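Local coordinates for protein NAD(FAD)-dependent dehydrogenase, NirB-family (N-terminal domain) (Clostridium acetobutylicum, PDB 3KLJ) that catalyses the NADH-dependent reduction of rubredoxin through a bound FAD, passing electrons on toward oxygen-scavenging enzymes, at residues N52-K57 with K138-C143. Sequence-based numbering, arbitrary orientation.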
loop_
_atom_site.group_PDB
_atom_site.type_symbol
_atom_site.label_atom_id
_atom_site.label_comp_id
_atom_site.label_asym_id
_atom_site.label_seq_id
_atom_site.Cartn_x
_atom_site.Cartn_y
_atom_site.Cartn_z
ATOM N N ASN A 52 -11.156 -2.214 5.086
ATOM C CA ASN A 52 -12.382 -1.541 4.675
ATOM C C ASN A 52 -13.630 -2.392 4.928
ATOM O O ASN A 52 -14.708 -1.857 5.149
ATOM C CB ASN A 52 -12.292 -1.094 3.212
ATOM C CG ASN A 52 -11.487 0.187 3.047
ATOM O OD1 ASN A 52 -11.661 1.137 3.809
ATOM N ND2 ASN A 52 -10.602 0.215 2.056
ATOM N N GLU A 53 -13.465 -3.716 4.928
ATOM C CA GLU A 53 -14.570 -4.648 5.185
ATOM C C GLU A 53 -14.941 -4.755 6.663
ATOM O O GLU A 53 -16.082 -5.095 7.004
ATOM C CB GLU A 53 -14.261 -6.034 4.623
ATOM C CG GLU A 53 -14.052 -6.047 3.124
ATOM C CD GLU A 53 -13.887 -7.441 2.573
ATOM O OE1 GLU A 53 -14.766 -8.296 2.822
ATOM O OE2 GLU A 53 -12.873 -7.685 1.881
ATOM N N ILE A 54 -13.974 -4.476 7.530
ATOM C CA ILE A 54 -14.224 -4.369 8.965
ATOM C C ILE A 54 -15.244 -3.243 9.177
ATOM O O ILE A 54 -16.200 -3.385 9.938
ATOM C CB ILE A 54 -12.900 -4.076 9.760
ATOM C CG1 ILE A 54 -11.822 -5.134 9.475
ATOM C CG2 ILE A 54 -13.170 -3.906 11.255
ATOM C CD1 ILE A 54 -12.235 -6.576 9.735
ATOM N N ILE A 55 -15.041 -2.142 8.456
ATOM C CA ILE A 55 -15.964 -1.013 8.469
ATOM C C ILE A 55 -17.251 -1.344 7.682
ATOM O O ILE A 55 -18.337 -1.312 8.250
ATOM C CB ILE A 55 -15.267 0.284 7.955
ATOM C CG1 ILE A 55 -14.170 0.722 8.939
ATOM C CG2 ILE A 55 -16.280 1.411 7.751
ATOM C CD1 ILE A 55 -13.049 1.532 8.320
ATOM N N ALA A 56 -17.125 -1.692 6.396
ATOM C CA ALA A 56 -18.300 -1.901 5.526
ATOM C C ALA A 56 -19.225 -3.082 5.876
ATOM O O ALA A 56 -20.444 -2.985 5.701
ATOM C CB ALA A 56 -17.880 -1.977 4.046
ATOM N N LYS A 57 -18.650 -4.189 6.343
ATOM C CA LYS A 57 -19.418 -5.421 6.572
ATOM C C LYS A 57 -19.477 -5.849 8.033
ATOM O O LYS A 57 -20.042 -6.908 8.352
ATOM C CB LYS A 57 -18.854 -6.572 5.733
ATOM C CG LYS A 57 -19.211 -6.537 4.231
ATOM C CD LYS A 57 -18.392 -7.596 3.512
ATOM C CE LYS A 57 -18.670 -7.642 2.015
ATOM N NZ LYS A 57 -17.606 -8.453 1.367
ATOM N N LYS A 138 -11.415 2.323 15.822
ATOM C CA LYS A 138 -11.497 3.724 16.247
ATOM C C LYS A 138 -12.329 4.556 15.258
ATOM O O LYS A 138 -13.162 5.375 15.667
ATOM C CB LYS A 138 -10.096 4.326 16.414
ATOM C CG LYS A 138 -9.349 3.864 17.661
ATOM C CD LYS A 138 -7.975 4.526 17.752
ATOM C CE LYS A 138 -6.993 3.695 18.574
ATOM N NZ LYS A 138 -7.335 3.649 20.033
ATOM N N ILE A 139 -12.102 4.348 13.964
ATOM C CA ILE A 139 -12.914 5.004 12.936
ATOM C C ILE A 139 -14.375 4.555 13.000
ATOM O O ILE A 139 -15.277 5.389 12.937
ATOM C CB ILE A 139 -12.342 4.802 11.502
ATOM C CG1 ILE A 139 -10.995 5.521 11.370
ATOM C CG2 ILE A 139 -13.320 5.342 10.473
ATOM C CD1 ILE A 139 -10.036 4.890 10.377
ATOM N N LYS A 140 -14.604 3.245 13.121
ATOM C CA LYS A 140 -15.967 2.706 13.235
ATOM C C LYS A 140 -16.770 3.465 14.281
ATOM O O LYS A 140 -17.884 3.913 14.014
ATOM C CB LYS A 140 -15.947 1.218 13.602
ATOM C CG LYS A 140 -15.761 0.263 12.427
ATOM C CD LYS A 140 -16.220 -1.143 12.807
ATOM C CE LYS A 140 -17.723 -1.279 12.680
ATOM N NZ LYS A 140 -18.228 -2.494 13.370
ATOM N N ASP A 141 -16.175 3.626 15.462
ATOM C CA ASP A 141 -16.862 4.197 16.618
ATOM C C ASP A 141 -17.061 5.701 16.547
ATOM O O ASP A 141 -18.104 6.196 16.970
ATOM C CB ASP A 141 -16.146 3.814 17.914
ATOM C CG ASP A 141 -16.365 2.362 18.285
ATOM O OD1 ASP A 141 -15.980 1.484 17.482
ATOM O OD2 ASP A 141 -16.927 2.101 19.370
ATOM N N GLU A 142 -16.077 6.430 16.022
ATOM C CA GLU A 142 -16.237 7.876 15.880
ATOM C C GLU A 142 -17.318 8.218 14.861
ATOM O O GLU A 142 -18.080 9.162 15.062
ATOM C CB GLU A 142 -14.920 8.577 15.542
ATOM C CG GLU A 142 -14.244 9.284 16.712
ATOM C CD GLU A 142 -15.062 10.427 17.305
ATOM O OE1 GLU A 142 -14.781 11.607 17.001
ATOM O OE2 GLU A 142 -15.992 10.142 18.076
ATOM N N CYS A 143 -17.387 7.431 13.785
ATOM C CA CYS A 143 -18.417 7.593 12.753
ATOM C C CYS A 143 -19.830 7.434 13.317
ATOM O O CYS A 143 -20.723 8.202 12.961
ATOM C CB CYS A 143 -18.189 6.631 11.579
ATOM S SG CYS A 143 -16.734 7.031 10.579
#
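Lys140 CD lies on one side of the flat peptide carbonyl of Ile54, well out of its plane and 3.6 Å from Ile54 O. In the carboxylate of Glu53, on another side of helix 51-56, OE1 takes Lys57 NZ from above its plane, 54° out of it, in a salt bridge, while OE2 pairs with Arg50. Between the helices themselves the contact is aliphatic. Lys140 CG rests 3.9 Å from Ile55 CG1, the two side chains lying alongside each other and running in opposing senses. The lysine chain bends about its CG-CD bond (chi3 82°), which carries its ammonium along helix 51-56 to a hydrogen bond with Asn58 OD1. Lysine suits this partly exposed border because its methylenes cover isoleucine while its charge stays with polar groups. Deeper in, Ile55 CD1 and Ile139 CG2 make a looser apolar contact at 4.4 Å. Ile55 also packs on Leu161, and Ile139 on Phe128 and Ile224, so branched hydrocarbon chains suit these buried places. The two short helical segments run in roughly the same direction, 28° apart, their axes 10.0 Å from each other at the closest, a spacing that leaves side chains to bridge the gap. Helix 51-56 belongs to the FAD-binding domain and helix 133-146 to the NADH-binding domain, so the contact joins the two domains near the flavin, with the side chain of Ile55 about 8 Å from the bound FAD. With no hydrogen bond directly linking the segments, their attraction is mainly apolar, perhaps aided by the lysine charge near the carbonyl end of helix 51-56.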